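Local coordinates for protein chloride intracellular channel exc-4 (Caenorhabditis elegans, PDB 2YV9) that may insert into membranes to form chloride channels and is required to regulate the lumen size of the growing excretory canal, at residues A[111-123]-A[178-191]. Numbering follows the deposited sequence.
Sequences PLFEKDPSAEKRI and RKSRYLLGNSMTEY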
loop_
_atom_site.group_PDB
_atom_site.type_symbol
_atom_site.label_atom_id
_atom_site.label_comp_id
_atom_site.label_asym_id
_atom_site.label_seq_id
_atom_site.Cartn_x
_atom_site.Cartn_y
_atom_site.Cartn_z
ATOM N N PRO A 111 1.723 0.792 -23.445
ATOM C CA PRO A 111 0.371 1.227 -23.138
ATOM C C PRO A 111 -0.257 0.517 -21.948
ATOM O O PRO A 111 -1.419 0.080 -21.991
ATOM C CB PRO A 111 -0.393 0.844 -24.425
ATOM C CG PRO A 111 0.234 -0.352 -24.837
ATOM C CD PRO A 111 1.719 -0.152 -24.582
ATOM N N LEU A 112 0.495 0.443 -20.871
ATOM C CA LEU A 112 0.079 -0.353 -19.713
ATOM C C LEU A 112 -0.858 0.381 -18.768
ATOM O O LEU A 112 -1.611 -0.266 -18.032
ATOM C CB LEU A 112 1.329 -0.820 -18.980
ATOM C CG LEU A 112 1.226 -1.709 -17.743
ATOM C CD1 LEU A 112 0.503 -3.021 -18.004
ATOM C CD2 LEU A 112 2.655 -2.003 -17.174
ATOM N N PHE A 113 -0.810 1.714 -18.755
ATOM C CA PHE A 113 -1.623 2.488 -17.833
ATOM C C PHE A 113 -2.539 3.402 -18.570
ATOM O O PHE A 113 -2.096 4.148 -19.477
ATOM C CB PHE A 113 -0.789 3.319 -16.885
ATOM C CG PHE A 113 -0.014 2.499 -15.920
ATOM C CD1 PHE A 113 -0.578 2.100 -14.727
ATOM C CD2 PHE A 113 1.264 2.086 -16.228
ATOM C CE1 PHE A 113 0.149 1.352 -13.845
ATOM C CE2 PHE A 113 1.996 1.312 -15.371
ATOM C CZ PHE A 113 1.447 0.944 -14.179
ATOM N N GLU A 114 -3.796 3.334 -18.157
ATOM C CA GLU A 114 -4.867 4.202 -18.656
ATOM C C GLU A 114 -5.773 4.595 -17.502
ATOM O O GLU A 114 -5.665 4.038 -16.411
ATOM C CB GLU A 114 -5.686 3.474 -19.704
ATOM C CG GLU A 114 -4.962 3.071 -20.927
ATOM C CD GLU A 114 -4.468 4.224 -21.744
ATOM O OE1 GLU A 114 -4.934 5.374 -21.534
ATOM O OE2 GLU A 114 -3.598 3.964 -22.588
ATOM N N LYS A 115 -6.600 5.614 -17.705
ATOM C CA LYS A 115 -7.616 6.006 -16.726
ATOM C C LYS A 115 -9.010 5.753 -17.283
ATOM O O LYS A 115 -9.339 6.132 -18.404
ATOM C CB LYS A 115 -7.459 7.460 -16.293
ATOM C CG LYS A 115 -6.426 7.670 -15.205
ATOM C CD LYS A 115 -6.912 7.138 -13.848
ATOM C CE LYS A 115 -5.832 7.256 -12.775
ATOM N NZ LYS A 115 -5.846 6.107 -11.819
ATOM N N ASP A 116 -9.820 5.032 -16.517
ATOM C CA ASP A 116 -11.139 4.666 -16.987
ATOM C C ASP A 116 -12.008 4.511 -15.757
ATOM O O ASP A 116 -11.847 3.535 -14.997
ATOM C CB ASP A 116 -11.099 3.393 -17.770
ATOM C CG ASP A 116 -12.455 3.007 -18.318
ATOM O OD1 ASP A 116 -13.470 3.601 -17.889
ATOM O OD2 ASP A 116 -12.499 2.091 -19.146
ATOM N N PRO A 117 -12.900 5.474 -15.521
ATOM C CA PRO A 117 -13.713 5.414 -14.301
ATOM C C PRO A 117 -14.843 4.364 -14.406
ATOM O O PRO A 117 -15.282 3.852 -13.382
ATOM C CB PRO A 117 -14.260 6.837 -14.178
ATOM C CG PRO A 117 -14.372 7.297 -15.603
ATOM C CD PRO A 117 -13.202 6.671 -16.331
ATOM N N SER A 118 -15.227 3.992 -15.617
ATOM C CA SER A 118 -16.142 2.870 -15.818
ATOM C C SER A 118 -15.516 1.609 -15.223
ATOM O O SER A 118 -16.130 0.912 -14.427
ATOM C CB SER A 118 -16.448 2.654 -17.302
ATOM O OG SER A 118 -16.976 1.349 -17.531
ATOM N N ALA A 119 -14.281 1.347 -15.612
ATOM C CA ALA A 119 -13.575 0.122 -15.201
ATOM C C ALA A 119 -13.334 0.101 -13.697
ATOM O O ALA A 119 -13.523 -0.932 -13.020
ATOM C CB ALA A 119 -12.267 0.024 -15.934
ATOM N N GLU A 120 -12.892 1.240 -13.158
ATOM C CA GLU A 120 -12.564 1.358 -11.723
ATOM C C GLU A 120 -13.768 1.113 -10.826
ATOM O O GLU A 120 -13.641 0.570 -9.714
ATOM C CB GLU A 120 -11.988 2.742 -11.382
ATOM C CG GLU A 120 -10.614 2.945 -11.944
ATOM C CD GLU A 120 -9.947 4.251 -11.577
ATOM O OE1 GLU A 120 -10.539 5.050 -10.828
ATOM O OE2 GLU A 120 -8.794 4.443 -12.030
ATOM N N LYS A 121 -14.933 1.570 -11.275
ATOM C CA LYS A 121 -16.157 1.332 -10.512
ATOM C C LYS A 121 -16.623 -0.126 -10.618
ATOM O O LYS A 121 -17.082 -0.716 -9.647
ATOM C CB LYS A 121 -17.272 2.283 -11.005
ATOM C CG LYS A 121 -17.043 3.741 -10.613
ATOM C CD LYS A 121 -18.055 4.679 -11.302
ATOM C CE LYS A 121 -17.410 5.995 -11.762
ATOM N NZ LYS A 121 -18.153 6.606 -12.910
ATOM N N ARG A 122 -16.456 -0.727 -11.772
ATOM C CA ARG A 122 -16.962 -2.067 -11.988
ATOM C C ARG A 122 -16.140 -3.046 -11.129
ATOM O O ARG A 122 -16.681 -3.970 -10.532
ATOM C CB ARG A 122 -16.865 -2.450 -13.455
ATOM C CG ARG A 122 -17.855 -1.687 -14.340
ATOM C CD ARG A 122 -19.259 -2.261 -14.205
ATOM N NE ARG A 122 -20.216 -1.462 -14.965
ATOM C CZ ARG A 122 -20.707 -0.284 -14.578
ATOM N NH1 ARG A 122 -20.344 0.260 -13.415
ATOM N NH2 ARG A 122 -21.573 0.359 -15.361
ATOM N N ILE A 123 -14.825 -2.862 -11.162
ATOM C CA ILE A 123 -13.907 -3.728 -10.393
ATOM C C ILE A 123 -14.216 -3.645 -8.908
ATOM O O ILE A 123 -14.293 -4.672 -8.194
ATOM C CB ILE A 123 -12.434 -3.371 -10.663
ATOM C CG1 ILE A 123 -12.093 -3.667 -12.144
ATOM C CG2 ILE A 123 -11.442 -4.101 -9.702
ATOM C CD1 ILE A 123 -10.725 -3.098 -12.666
ATOM N N ARG A 178 -17.603 -3.564 -25.939
ATOM C CA ARG A 178 -16.234 -3.166 -26.311
ATOM C C ARG A 178 -15.620 -4.061 -27.386
ATOM O O ARG A 178 -14.836 -3.600 -28.216
ATOM C CB ARG A 178 -15.325 -3.114 -25.079
ATOM C CG ARG A 178 -15.557 -1.897 -24.254
ATOM C CD ARG A 178 -14.511 -1.627 -23.164
ATOM N NE ARG A 178 -14.882 -0.390 -22.470
ATOM C CZ ARG A 178 -14.347 0.078 -21.352
ATOM N NH1 ARG A 178 -13.379 -0.576 -20.729
ATOM N NH2 ARG A 178 -14.809 1.228 -20.839
ATOM N N LYS A 179 -15.980 -5.338 -27.369
ATOM C CA LYS A 179 -15.408 -6.355 -28.251
ATOM C C LYS A 179 -13.880 -6.486 -28.208
ATOM O O LYS A 179 -13.257 -6.998 -29.134
ATOM C CB LYS A 179 -15.915 -6.123 -29.692
ATOM C CG LYS A 179 -17.422 -6.014 -29.718
ATOM C CD LYS A 179 -17.999 -5.895 -31.111
ATOM C CE LYS A 179 -19.496 -6.176 -31.098
ATOM N NZ LYS A 179 -20.257 -5.298 -30.150
ATOM N N SER A 180 -13.301 -6.102 -27.069
ATOM C CA SER A 180 -11.863 -6.094 -26.827
ATOM C C SER A 180 -11.341 -7.350 -26.137
ATOM O O SER A 180 -12.085 -8.018 -25.438
ATOM C CB SER A 180 -11.508 -4.884 -25.946
ATOM O OG SER A 180 -12.316 -4.811 -24.826
ATOM N N ARG A 181 -10.076 -7.675 -26.407
ATOM C CA ARG A 181 -9.395 -8.833 -25.829
ATOM C C ARG A 181 -9.201 -8.630 -24.335
ATOM O O ARG A 181 -9.439 -9.569 -23.508
ATOM C CB ARG A 181 -8.005 -8.951 -26.445
ATOM C CG ARG A 181 -7.189 -10.114 -25.948
ATOM C CD ARG A 181 -7.470 -11.337 -26.778
ATOM N NE ARG A 181 -6.812 -11.224 -28.085
ATOM C CZ ARG A 181 -7.159 -11.894 -29.187
ATOM N NH1 ARG A 181 -8.175 -12.761 -29.186
ATOM N NH2 ARG A 181 -6.478 -11.689 -30.309
ATOM N N TYR A 182 -8.672 -7.449 -24.021
ATOM C CA TYR A 182 -8.524 -6.999 -22.631
ATOM C C TYR A 182 -9.664 -6.029 -22.301
ATOM O O TYR A 182 -10.516 -5.775 -23.151
ATOM C CB TYR A 182 -7.082 -6.459 -22.378
ATOM C CG TYR A 182 -6.024 -7.574 -22.508
ATOM C CD1 TYR A 182 -5.737 -8.420 -21.416
ATOM C CD2 TYR A 182 -5.353 -7.803 -23.692
ATOM C CE1 TYR A 182 -4.822 -9.455 -21.520
ATOM C CE2 TYR A 182 -4.424 -8.843 -23.812
ATOM C CZ TYR A 182 -4.164 -9.677 -22.706
ATOM O OH TYR A 182 -3.248 -10.699 -22.786
ATOM N N LEU A 183 -9.734 -5.512 -21.071
ATOM C CA LEU A 183 -10.874 -4.771 -20.616
ATOM C C LEU A 183 -11.030 -3.472 -21.382
ATOM O O LEU A 183 -12.156 -3.063 -21.657
ATOM C CB LEU A 183 -10.782 -4.495 -19.101
ATOM C CG LEU A 183 -12.009 -3.979 -18.372
ATOM C CD1 LEU A 183 -13.170 -4.943 -18.450
ATOM C CD2 LEU A 183 -11.664 -3.702 -16.912
ATOM N N LEU A 184 -9.917 -2.837 -21.719
ATOM C CA LEU A 184 -9.955 -1.519 -22.409
ATOM C C LEU A 184 -9.575 -1.509 -23.868
ATOM O O LEU A 184 -9.726 -0.474 -24.544
ATOM C CB LEU A 184 -9.016 -0.572 -21.700
ATOM C CG LEU A 184 -9.573 0.175 -20.500
ATOM C CD1 LEU A 184 -10.156 -0.749 -19.425
ATOM C CD2 LEU A 184 -8.458 1.115 -19.981
ATOM N N GLY A 185 -9.039 -2.608 -24.367
ATOM C CA GLY A 185 -8.540 -2.662 -25.717
ATOM C C GLY A 185 -7.723 -3.902 -25.947
ATOM O O GLY A 185 -7.940 -4.936 -25.257
ATOM N N ASN A 186 -6.813 -3.817 -26.918
ATOM C CA ASN A 186 -6.027 -4.966 -27.348
ATOM C C ASN A 186 -4.827 -5.281 -26.450
ATOM O O ASN A 186 -4.198 -6.334 -26.625
ATOM C CB ASN A 186 -5.525 -4.716 -28.761
ATOM C CG ASN A 186 -5.021 -5.970 -29.429
ATOM O OD1 ASN A 186 -3.864 -6.042 -29.867
ATOM N ND2 ASN A 186 -5.886 -6.975 -29.508
ATOM N N SER A 187 -4.506 -4.382 -25.521
ATOM C CA SER A 187 -3.304 -4.452 -24.711
ATOM C C SER A 187 -3.693 -4.588 -23.238
ATOM O O SER A 187 -4.690 -3.988 -22.778
ATOM C CB SER A 187 -2.470 -3.190 -24.839
ATOM O OG SER A 187 -1.694 -3.232 -26.006
ATOM N N MET A 188 -2.907 -5.365 -22.526
ATOM C CA MET A 188 -3.116 -5.516 -21.074
ATOM C C MET A 188 -2.835 -4.191 -20.392
ATOM O O MET A 188 -1.841 -3.549 -20.695
ATOM C CB MET A 188 -2.169 -6.576 -20.514
ATOM C CG MET A 188 -2.491 -6.962 -19.061
ATOM S SD MET A 188 -1.315 -8.142 -18.357
ATOM C CE MET A 188 0.078 -7.076 -18.060
ATOM N N THR A 189 -3.705 -3.780 -19.452
ATOM C CA THR A 189 -3.514 -2.565 -18.706
ATOM C C THR A 189 -3.570 -2.874 -17.208
ATOM O O THR A 189 -3.868 -3.996 -16.817
ATOM C CB THR A 189 -4.594 -1.493 -19.027
ATOM O OG1 THR A 189 -5.914 -1.934 -18.631
ATOM C CG2 THR A 189 -4.573 -1.114 -20.533
ATOM N N GLU A 190 -3.354 -1.841 -16.385
ATOM C CA GLU A 190 -3.436 -2.007 -14.932
ATOM C C GLU A 190 -4.811 -2.548 -14.492
ATOM O O GLU A 190 -4.906 -3.348 -13.543
ATOM C CB GLU A 190 -3.041 -0.732 -14.194
ATOM C CG GLU A 190 -4.202 0.257 -13.854
ATOM C CD GLU A 190 -4.517 1.208 -14.959
ATOM O OE1 GLU A 190 -5.146 2.274 -14.663
ATOM O OE2 GLU A 190 -4.158 0.898 -16.113
ATOM N N TYR A 191 -5.880 -2.196 -15.212
ATOM C CA TYR A 191 -7.196 -2.693 -14.865
ATOM C C TYR A 191 -7.316 -4.209 -15.011
ATOM O O TYR A 191 -7.983 -4.846 -14.211
ATOM C CB TYR A 191 -8.263 -1.970 -15.617
ATOM C CG TYR A 191 -8.267 -0.491 -15.285
ATOM C CD1 TYR A 191 -8.497 -0.049 -14.009
ATOM C CD2 TYR A 191 -8.085 0.465 -16.291
ATOM C CE1 TYR A 191 -8.532 1.296 -13.699
ATOM C CE2 TYR A 191 -8.069 1.823 -15.987
ATOM C CZ TYR A 191 -8.339 2.240 -14.684
ATOM O OH TYR A 191 -8.386 3.575 -14.316
#
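The hydroxyl of Tyr191 meets one group from the loop before helix 117-140 and one from the first turn of that helix. It accepts a hydrogen bond from Asp116 N (N to OH 3.0 Å). The Glu120 carboxylate puts OE2 at the ring edge, in plane, but this very short bond is doubtful because Glu120 has a second conformer. The Tyr191 ring lies between two groups: Ala119 CB sits over one face in a CH-pi contact, 4.2 Å from the ring centroid, and Glu190 OE1 lies above the opposite face. A leucine in place of Tyr191 would probably leave Asp116 N without this acceptor and Ala119 CB without its aromatic face.

The contact joins the linker between the thioredoxin-like and all-helical domains of the GST fold to the loop entering helix 190-210. Leu112 O accepts a hydrogen bond from Glu190 N, at 2.9 Å. The Glu190 chain bends at chi2 (-86°), and OE2 accepts a hydrogen bond from Glu114 N (3.2 Å), met on the syn side but tilted out of the carboxylate plane. Its CB meets Phe113 CD1 obliquely.

Asp116 caps helix 117-140 through OD1, with weak bonds from Ser118 N and Ala119 N. Its OD2 offers the syn lone pair to Arg178 NH2 (3.0 Å) in a salt bridge. Arg178 NH1 donates to Leu183 O (2.9 Å), in the guanidinium plane, and weakly to Asp116 OD2; together these bonds probably limit the rotation of the group.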